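Long-range contacts in cellulase IBT99 (Metagenomes, PDB 6WBT), which probably hydrolyses 6-phospho-alpha-glucosides as a family 4 glycosidase that uses NAD and a manganese ion: residues A[114-125]-A[431-440]; A[124-132]-A[157-167]. All coordinates share one frame; numbering follows the deposited sequence.

Contact 1 of 2, residues A[114-125]-A[431-440]. With NAD (nicotinamide-adenine-dinucleotide), chain G.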
# COMPACT_ATOMS: atom_id res chain seq x y z
N ALA A 114 24.33 -19.66 4.29
CA ALA A 114 23.94 -20.90 3.64
C ALA A 114 23.68 -22.02 4.64
O ALA A 114 22.85 -22.89 4.39
CB ALA A 114 25.01 -21.33 2.63
N GLY A 115 24.38 -22.00 5.78
CA GLY A 115 24.15 -23.02 6.79
C GLY A 115 22.79 -22.90 7.44
O GLY A 115 22.19 -23.91 7.81
N GLY A 116 22.28 -21.68 7.58
CA GLY A 116 20.97 -21.46 8.15
C GLY A 116 19.85 -21.80 7.19
O GLY A 116 18.83 -22.36 7.60
N MSE A 117 20.03 -21.45 5.92
CA MSE A 117 19.05 -21.78 4.89
C MSE A 117 18.96 -23.29 4.71
O MSE A 117 17.87 -23.84 4.49
CB MSE A 117 19.42 -21.11 3.57
CG MSE A 117 19.30 -19.60 3.59
SE MSE A 117 19.57 -18.80 1.84
CE MSE A 117 21.45 -19.23 1.59
N THR A 118 20.11 -23.96 4.80
CA THR A 118 20.12 -25.42 4.73
C THR A 118 19.43 -26.03 5.95
O THR A 118 18.62 -26.95 5.82
CB THR A 118 21.56 -25.92 4.62
OG1 THR A 118 22.18 -25.36 3.46
CG2 THR A 118 21.59 -27.44 4.52
N TYR A 119 19.75 -25.52 7.14
CA TYR A 119 19.06 -25.95 8.35
C TYR A 119 17.57 -25.63 8.28
O TYR A 119 16.75 -26.38 8.83
CB TYR A 119 19.70 -25.29 9.57
CG TYR A 119 19.15 -25.73 10.90
CD1 TYR A 119 18.64 -27.01 11.09
CD2 TYR A 119 19.15 -24.86 11.99
CE1 TYR A 119 18.14 -27.40 12.32
CE2 TYR A 119 18.65 -25.25 13.21
CZ TYR A 119 18.15 -26.52 13.37
OH TYR A 119 17.65 -26.90 14.60
N GLY A 120 17.20 -24.55 7.60
CA GLY A 120 15.80 -24.18 7.51
C GLY A 120 14.97 -25.16 6.71
O GLY A 120 13.87 -25.54 7.11
N MSE A 121 15.49 -25.59 5.56
CA MSE A 121 14.75 -26.50 4.68
C MSE A 121 14.60 -27.89 5.29
O MSE A 121 13.69 -28.63 4.92
CB MSE A 121 15.43 -26.59 3.31
CG MSE A 121 15.34 -25.32 2.48
SE MSE A 121 15.36 -25.68 0.57
CE MSE A 121 13.75 -26.78 0.46
N ARG A 122 15.49 -28.24 6.21
CA ARG A 122 15.34 -29.48 6.95
C ARG A 122 14.20 -29.41 7.96
O ARG A 122 13.65 -30.45 8.33
CB ARG A 122 16.63 -29.85 7.68
CG ARG A 122 17.75 -30.36 6.78
CD ARG A 122 18.82 -31.07 7.60
NE ARG A 122 19.41 -30.18 8.60
CZ ARG A 122 20.52 -29.47 8.40
NH1 ARG A 122 21.15 -29.54 7.24
NH2 ARG A 122 20.99 -28.70 9.37
N THR A 123 13.84 -28.21 8.41
CA THR A 123 12.89 -28.03 9.50
C THR A 123 11.49 -27.67 9.04
O THR A 123 10.55 -27.77 9.83
CB THR A 123 13.40 -26.94 10.46
OG1 THR A 123 14.83 -27.04 10.58
CG2 THR A 123 12.79 -27.10 11.85
N ILE A 124 11.32 -27.28 7.77
CA ILE A 124 10.02 -26.78 7.31
C ILE A 124 8.94 -27.85 7.46
O ILE A 124 7.98 -27.69 8.22
CB ILE A 124 10.12 -26.28 5.86
CG1 ILE A 124 11.00 -25.03 5.78
CG2 ILE A 124 8.73 -26.00 5.29
CD1 ILE A 124 11.13 -24.46 4.39
N TYR A 125 9.09 -28.96 6.74
CA TYR A 125 8.06 -29.99 6.72
C TYR A 125 7.96 -30.76 8.04
O TYR A 125 6.84 -31.08 8.47
CB TYR A 125 8.29 -30.96 5.56
CG TYR A 125 7.85 -30.41 4.23
CD1 TYR A 125 6.51 -30.15 3.98
CD2 TYR A 125 8.77 -30.13 3.22
CE1 TYR A 125 6.09 -29.64 2.76
CE2 TYR A 125 8.36 -29.62 2.00
CZ TYR A 125 7.02 -29.38 1.78
OH TYR A 125 6.61 -28.87 0.57
N MSE A 431 24.73 -28.73 -0.81
CA MSE A 431 23.71 -28.96 0.21
C MSE A 431 22.68 -29.99 -0.26
O MSE A 431 22.04 -30.65 0.56
CB MSE A 431 23.02 -27.65 0.58
CG MSE A 431 23.95 -26.61 1.17
SE MSE A 431 24.90 -27.23 2.75
CE MSE A 431 25.69 -25.54 3.33
N ILE A 432 22.52 -30.10 -1.58
CA ILE A 432 21.60 -31.10 -2.13
C ILE A 432 22.07 -32.50 -1.78
O ILE A 432 21.28 -33.36 -1.36
CB ILE A 432 21.45 -30.92 -3.65
CG1 ILE A 432 20.86 -29.54 -3.98
CG2 ILE A 432 20.58 -32.02 -4.24
CD1 ILE A 432 19.42 -29.38 -3.54
N GLU A 433 23.37 -32.76 -1.93
CA GLU A 433 23.92 -34.08 -1.63
C GLU A 433 24.02 -34.34 -0.14
O GLU A 433 23.68 -35.43 0.33
CB GLU A 433 25.30 -34.23 -2.29
CG GLU A 433 25.25 -34.69 -3.74
CD GLU A 433 24.84 -36.15 -3.87
OE1 GLU A 433 25.02 -36.90 -2.89
OE2 GLU A 433 24.35 -36.54 -4.94
N ALA A 434 24.48 -33.35 0.63
CA ALA A 434 24.65 -33.54 2.07
C ALA A 434 23.33 -33.71 2.80
O ALA A 434 23.31 -34.23 3.92
CB ALA A 434 25.43 -32.37 2.67
N ASN A 435 22.22 -33.28 2.20
CA ASN A 435 20.90 -33.35 2.83
C ASN A 435 19.97 -34.33 2.12
O ASN A 435 18.75 -34.20 2.23
CB ASN A 435 20.27 -31.96 2.88
CG ASN A 435 21.01 -31.02 3.81
OD1 ASN A 435 20.57 -30.77 4.93
ND2 ASN A 435 22.14 -30.50 3.35
N LYS A 436 20.52 -35.29 1.39
CA LYS A 436 19.71 -36.32 0.74
C LYS A 436 19.07 -37.19 1.81
O LYS A 436 19.76 -37.93 2.52
CB LYS A 436 20.55 -37.14 -0.22
CG LYS A 436 20.61 -36.56 -1.62
CD LYS A 436 21.77 -37.12 -2.43
CE LYS A 436 21.64 -38.61 -2.66
NZ LYS A 436 22.73 -39.12 -3.54
N GLY A 437 17.74 -37.10 1.93
CA GLY A 437 17.00 -37.74 2.99
C GLY A 437 16.33 -36.77 3.94
O GLY A 437 15.35 -37.14 4.60
N TYR A 438 16.83 -35.54 4.02
CA TYR A 438 16.25 -34.49 4.85
C TYR A 438 15.54 -33.41 4.05
O TYR A 438 14.48 -32.95 4.45
CB TYR A 438 17.33 -33.84 5.72
CG TYR A 438 17.89 -34.72 6.81
CD1 TYR A 438 17.13 -35.06 7.92
CD2 TYR A 438 19.19 -35.21 6.73
CE1 TYR A 438 17.63 -35.87 8.92
CE2 TYR A 438 19.71 -36.02 7.73
CZ TYR A 438 18.92 -36.34 8.82
OH TYR A 438 19.43 -37.14 9.82
N TRP A 439 16.12 -33.01 2.92
CA TRP A 439 15.54 -31.95 2.10
C TRP A 439 14.42 -32.47 1.22
O TRP A 439 14.36 -33.66 0.91
CB TRP A 439 16.62 -31.32 1.23
CG TRP A 439 17.34 -30.17 1.85
CD1 TRP A 439 17.49 -29.92 3.18
CD2 TRP A 439 18.00 -29.10 1.16
NE1 TRP A 439 18.21 -28.77 3.37
CE2 TRP A 439 18.53 -28.24 2.14
CE3 TRP A 439 18.20 -28.79 -0.18
CZ2 TRP A 439 19.25 -27.09 1.82
CZ3 TRP A 439 18.91 -27.65 -0.51
CH2 TRP A 439 19.42 -26.82 0.49
N PRO A 440 13.50 -31.60 0.81
CA PRO A 440 12.55 -31.97 -0.23
C PRO A 440 13.25 -32.10 -1.58
O PRO A 440 14.30 -31.50 -1.82
CB PRO A 440 11.54 -30.81 -0.24
CG PRO A 440 11.75 -30.11 1.07
CD PRO A 440 13.19 -30.28 1.40
PA NAD G . 20.07 -31.26 20.04
O1A NAD G . 20.57 -31.72 18.71
O2A NAD G . 20.95 -31.45 21.22
O5B NAD G . 18.64 -31.94 20.32
C5B NAD G . 17.57 -31.78 19.35
C4B NAD G . 16.56 -32.89 19.54
O4B NAD G . 15.51 -32.77 18.54
C3B NAD G . 17.10 -34.32 19.41
O3B NAD G . 16.65 -35.10 20.51
C2B NAD G . 16.45 -34.82 18.11
O2B NAD G . 16.33 -36.22 18.02
C1B NAD G . 15.12 -34.08 18.18
N9A NAD G . 14.40 -34.03 16.91
C8A NAD G . 14.94 -33.92 15.66
N7A NAD G . 14.05 -33.91 14.70
C5A NAD G . 12.84 -34.05 15.36
C6A NAD G . 11.51 -34.11 14.89
N6A NAD G . 11.17 -34.06 13.61
N1A NAD G . 10.53 -34.25 15.82
C2A NAD G . 10.88 -34.31 17.11
N3A NAD G . 12.09 -34.26 17.66
C4A NAD G . 13.04 -34.13 16.72
O3 NAD G . 19.67 -29.71 19.94
PN NAD G . 19.93 -28.46 20.91
O1N NAD G . 19.46 -28.82 22.29
O2N NAD G . 21.34 -28.00 20.74
O5D NAD G . 18.94 -27.38 20.27
C5D NAD G . 17.55 -27.76 20.11
C4D NAD G . 16.85 -26.73 19.26
O4D NAD G . 16.71 -25.51 20.01
C3D NAD G . 17.58 -26.32 17.97
O3D NAD G . 16.66 -26.27 16.89
C2D NAD G . 18.07 -24.92 18.34
O2D NAD G . 18.42 -24.10 17.24
C1D NAD G . 16.88 -24.41 19.13
N1N NAD G . 17.20 -23.20 19.93
C2N NAD G . 16.72 -21.98 19.54
C3N NAD G . 17.03 -20.83 20.25
C7N NAD G . 16.42 -19.53 19.80
O7N NAD G . 17.07 -18.49 19.90
N7N NAD G . 15.18 -19.56 19.32
C4N NAD G . 17.86 -20.93 21.36
C5N NAD G . 18.30 -22.17 21.77
C6N NAD G . 17.96 -23.29 21.05

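Contact 2 of 2, residues A[124-132]-A[157-167]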
# COMPACT_ATOMS: atom_id res chain seq x y z
N ILE A 124 11.32 -27.28 7.77
CA ILE A 124 10.02 -26.78 7.31
C ILE A 124 8.94 -27.85 7.46
O ILE A 124 7.98 -27.69 8.22
CB ILE A 124 10.12 -26.28 5.86
CG1 ILE A 124 11.00 -25.03 5.78
CG2 ILE A 124 8.73 -26.00 5.29
CD1 ILE A 124 11.13 -24.46 4.39
N TYR A 125 9.09 -28.96 6.74
CA TYR A 125 8.06 -29.99 6.72
C TYR A 125 7.96 -30.76 8.04
O TYR A 125 6.84 -31.08 8.47
CB TYR A 125 8.29 -30.96 5.56
CG TYR A 125 7.85 -30.41 4.23
CD1 TYR A 125 6.51 -30.15 3.98
CD2 TYR A 125 8.77 -30.13 3.22
CE1 TYR A 125 6.09 -29.64 2.76
CE2 TYR A 125 8.36 -29.62 2.00
CZ TYR A 125 7.02 -29.38 1.78
OH TYR A 125 6.61 -28.87 0.57
N PRO A 126 9.07 -31.09 8.72
CA PRO A 126 8.93 -31.67 10.07
C PRO A 126 8.16 -30.79 11.04
O PRO A 126 7.46 -31.31 11.91
CB PRO A 126 10.38 -31.88 10.51
CG PRO A 126 11.10 -32.12 9.25
CD PRO A 126 10.46 -31.20 8.24
N MSE A 127 8.28 -29.47 10.92
CA MSE A 127 7.50 -28.56 11.75
C MSE A 127 6.03 -28.59 11.36
O MSE A 127 5.15 -28.52 12.22
CB MSE A 127 8.04 -27.13 11.64
CG MSE A 127 9.16 -26.81 12.62
SE MSE A 127 8.57 -26.96 14.47
CE MSE A 127 7.02 -25.78 14.39
N VAL A 128 5.77 -28.70 10.05
CA VAL A 128 4.39 -28.80 9.58
C VAL A 128 3.75 -30.09 10.08
O VAL A 128 2.57 -30.11 10.44
CB VAL A 128 4.35 -28.70 8.04
CG1 VAL A 128 2.94 -28.96 7.52
CG2 VAL A 128 4.84 -27.34 7.58
N GLN A 129 4.52 -31.18 10.12
CA GLN A 129 4.00 -32.43 10.67
C GLN A 129 3.69 -32.30 12.15
O GLN A 129 2.73 -32.91 12.64
CB GLN A 129 5.00 -33.56 10.43
CG GLN A 129 4.46 -34.94 10.74
CD GLN A 129 5.43 -36.04 10.36
OE1 GLN A 129 6.61 -35.99 10.69
NE2 GLN A 129 4.93 -37.06 9.67
N LEU A 130 4.47 -31.50 12.88
CA LEU A 130 4.16 -31.24 14.28
C LEU A 130 2.85 -30.47 14.41
O LEU A 130 2.07 -30.70 15.35
CB LEU A 130 5.30 -30.46 14.94
CG LEU A 130 5.04 -29.88 16.33
CD1 LEU A 130 4.75 -30.98 17.33
CD2 LEU A 130 6.23 -29.04 16.79
N ILE A 131 2.58 -29.57 13.47
CA ILE A 131 1.33 -28.81 13.50
C ILE A 131 0.14 -29.74 13.28
O ILE A 131 -0.86 -29.68 14.00
CB ILE A 131 1.36 -27.69 12.44
CG1 ILE A 131 2.49 -26.70 12.73
CG2 ILE A 131 0.02 -26.97 12.39
CD1 ILE A 131 2.28 -25.86 13.97
N ASP A 132 0.24 -30.62 12.27
CA ASP A 132 -0.86 -31.52 11.96
C ASP A 132 -1.10 -32.54 13.07
O ASP A 132 -2.23 -33.03 13.22
CB ASP A 132 -0.59 -32.23 10.63
CG ASP A 132 -0.49 -31.26 9.47
OD1 ASP A 132 -1.26 -30.27 9.45
OD2 ASP A 132 0.35 -31.48 8.58
N ALA A 157 7.33 -20.20 6.83
CA ALA A 157 6.84 -21.40 6.15
C ALA A 157 5.57 -21.92 6.81
O ALA A 157 4.59 -22.24 6.12
CB ALA A 157 7.93 -22.47 6.13
N THR A 158 5.56 -22.02 8.14
CA THR A 158 4.38 -22.52 8.83
C THR A 158 3.19 -21.58 8.68
O THR A 158 2.04 -22.03 8.65
CB THR A 158 4.68 -22.74 10.31
OG1 THR A 158 5.31 -21.58 10.86
CG2 THR A 158 5.60 -23.95 10.50
N TYR A 159 3.44 -20.27 8.58
CA TYR A 159 2.33 -19.33 8.41
C TYR A 159 1.72 -19.43 7.01
O TYR A 159 0.52 -19.22 6.85
CB TYR A 159 2.79 -17.90 8.68
CG TYR A 159 1.76 -16.86 8.31
CD1 TYR A 159 0.53 -16.82 8.95
CD2 TYR A 159 2.01 -15.92 7.32
CE1 TYR A 159 -0.42 -15.88 8.61
CE2 TYR A 159 1.07 -14.96 6.98
CZ TYR A 159 -0.15 -14.95 7.63
OH TYR A 159 -1.10 -14.01 7.30
N LYS A 160 2.54 -19.73 6.00
CA LYS A 160 2.01 -19.89 4.65
C LYS A 160 1.29 -21.22 4.48
O LYS A 160 0.25 -21.27 3.81
CB LYS A 160 3.14 -19.77 3.63
CG LYS A 160 2.67 -19.87 2.19
CD LYS A 160 3.68 -19.28 1.22
CE LYS A 160 3.13 -19.26 -0.20
NZ LYS A 160 4.02 -18.53 -1.15
N LEU A 161 1.81 -22.30 5.06
CA LEU A 161 1.20 -23.60 4.84
C LEU A 161 0.05 -23.84 5.81
O LEU A 161 -1.03 -24.30 5.41
CB LEU A 161 2.26 -24.70 4.96
CG LEU A 161 3.28 -24.76 3.83
CD1 LEU A 161 4.39 -25.75 4.16
CD2 LEU A 161 2.61 -25.14 2.51
N ARG A 162 0.25 -23.51 7.09
CA ARG A 162 -0.74 -23.70 8.15
C ARG A 162 -1.01 -22.34 8.79
O ARG A 162 -0.51 -22.05 9.88
CB ARG A 162 -0.26 -24.71 9.19
CG ARG A 162 -0.76 -26.13 8.96
CD ARG A 162 -0.26 -26.72 7.65
NE ARG A 162 -0.62 -28.13 7.52
CZ ARG A 162 -0.40 -28.85 6.42
NH1 ARG A 162 0.16 -28.29 5.36
NH2 ARG A 162 -0.76 -30.12 6.38
N PRO A 163 -1.79 -21.48 8.13
CA PRO A 163 -2.04 -20.15 8.69
C PRO A 163 -2.92 -20.18 9.94
O PRO A 163 -2.82 -19.26 10.76
CB PRO A 163 -2.73 -19.40 7.54
CG PRO A 163 -2.49 -20.24 6.31
CD PRO A 163 -2.42 -21.65 6.81
N LYS A 164 -3.76 -21.19 10.09
CA LYS A 164 -4.67 -21.29 11.23
C LYS A 164 -4.04 -21.97 12.44
O LYS A 164 -4.74 -22.18 13.44
CB LYS A 164 -5.94 -22.05 10.82
CG LYS A 164 -6.71 -21.42 9.68
CD LYS A 164 -7.34 -20.10 10.08
CE LYS A 164 -8.26 -19.57 8.99
NZ LYS A 164 -9.34 -20.54 8.67
N ALA A 165 -2.76 -22.30 12.38
CA ALA A 165 -2.12 -23.02 13.47
C ALA A 165 -2.01 -22.14 14.71
O ALA A 165 -1.69 -20.96 14.63
CB ALA A 165 -0.72 -23.49 13.05
N ARG A 166 -2.29 -22.74 15.87
CA ARG A 166 -2.18 -22.05 17.15
C ARG A 166 -0.73 -22.18 17.62
O ARG A 166 -0.40 -22.95 18.53
CB ARG A 166 -3.17 -22.62 18.16
CG ARG A 166 -4.55 -22.90 17.57
CD ARG A 166 -5.55 -23.33 18.62
NE ARG A 166 -6.20 -22.20 19.28
CZ ARG A 166 -5.89 -21.77 20.50
NH1 ARG A 166 -6.53 -20.73 21.02
NH2 ARG A 166 -4.96 -22.39 21.21
N ILE A 167 0.14 -21.41 16.98
CA ILE A 167 1.58 -21.48 17.20
C ILE A 167 2.11 -20.07 17.42
O ILE A 167 1.61 -19.10 16.85
CB ILE A 167 2.30 -22.18 16.02
CG1 ILE A 167 3.79 -22.35 16.31
CG2 ILE A 167 2.08 -21.41 14.73
CD1 ILE A 167 4.56 -23.01 15.18

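Contact 1 of 2, residues A[114-125]-A[431-440]
The indole of Trp439 lies against helix 114-136: Trp439 NE1 donates to Thr118 O (3.1 Å), nearly in the indole plane and on a carbonyl lone pair. Over one face of the indole lies Met121, a selenomethionine, its CB above the pyrrole ring and Met121 SE 4.1 Å from the centroid of the six-membered ring of Trp439, a Met-aromatic contact; the opposite face carries Asn435 CB. Thr118 OG1, beside the backbone N, bonds Ala114 O and packs against Met431 CG and SE, while Thr118 CG2, anti to that N (chi1 -58°), comes to Asn435 ND2 (3.3 Å). Tyr125 turns its ring edge to Pro440, CE2 to CG 3.5 Å. Arg122 NH1 donates to Asn435 OD1 (2.7 Å) with guanidinium and amide planes only 3° apart. Asn435 ND2 in turn bonds Met431 O at 2.8 Å, so the amide is held at both ends. An alanine in place of Asn435 is likely to leave Arg122 NH1 without this acceptor and Met431 O without its side-chain donor. Asp97 and Val88 take the other guanidinium nitrogens. Tyr119 OH hydrogen-bonds NAD O3D (2.6 Å). Arg122 is thus a buried arginine whose charge is probably balanced by Asp97; of its acceptors here, Asn435 OD1 links it to the C-terminal segment.

Contact 2 of 2, residues A[124-132]-A[157-167]
The guanidinium of Arg162 lies flat against Val128, whose CG1 sits 3.4 Å above the centre of one face, while Asp132 OD1 meets its edge. Arg162 NE donates to Asp132 OD1 (3.0 Å) on its syn lone pair, and Arg162 NH2 forms a salt bridge with Asp132 OD2 at 2.8 Å. The carboxylate is turned 50° from the guanidinium, so this is a twisted pairing and not a coplanar fork. In Arg162, chi1 places CG against Ile131 CG2, and the bend at chi2 (63°) then turns the otherwise extended chain toward Asp132. The other branch of Val128, CG2, meets Leu161 CD1. Ile131 divides its work similarly: CG2 packs on Ala165 CB, and Ile131 CD1 touches Ile167 CD1 (3.8 Å), which Met127 CE also reaches. Nearer the start of the segment, small Ala157 accepts Ile124 CG2 at its CB (3.7 Å). The helix segments 124-132 and 157-161 cross at -54° with axes 10.0 Å apart. Strand 143-146 lies beside Met127, Ile131 and Ile167, placing the contact in the alpha/beta layers of the Rossmann-like domain. Branched aliphatics suit the interior, whereas the charged pair closes its partly exposed margin, where each charge would probably be stabilised by the other.

Overall arrangement
Both contacts are built on helix 114-136, and they share Ile124 and Tyr125; their centres lie about 17 Å apart. Contact 1 closes a long loop, bringing the end of helix 421-434 and the tail after it to the first half of this helix, and contact 2 is nested inside that loop, joining the helix's later turns to helix 151-161 and the strand that follows. Helix 380-402 touches side chains of both contacts. The dinucleotide also relates the two: Tyr119 binds it directly, Pro126 touches it, and the Met127 side chain is about 8 Å away. The sugar phosphate lies about 12 Å from the Arg122 side chain, and the manganese ion about 13 Å from that of Met127.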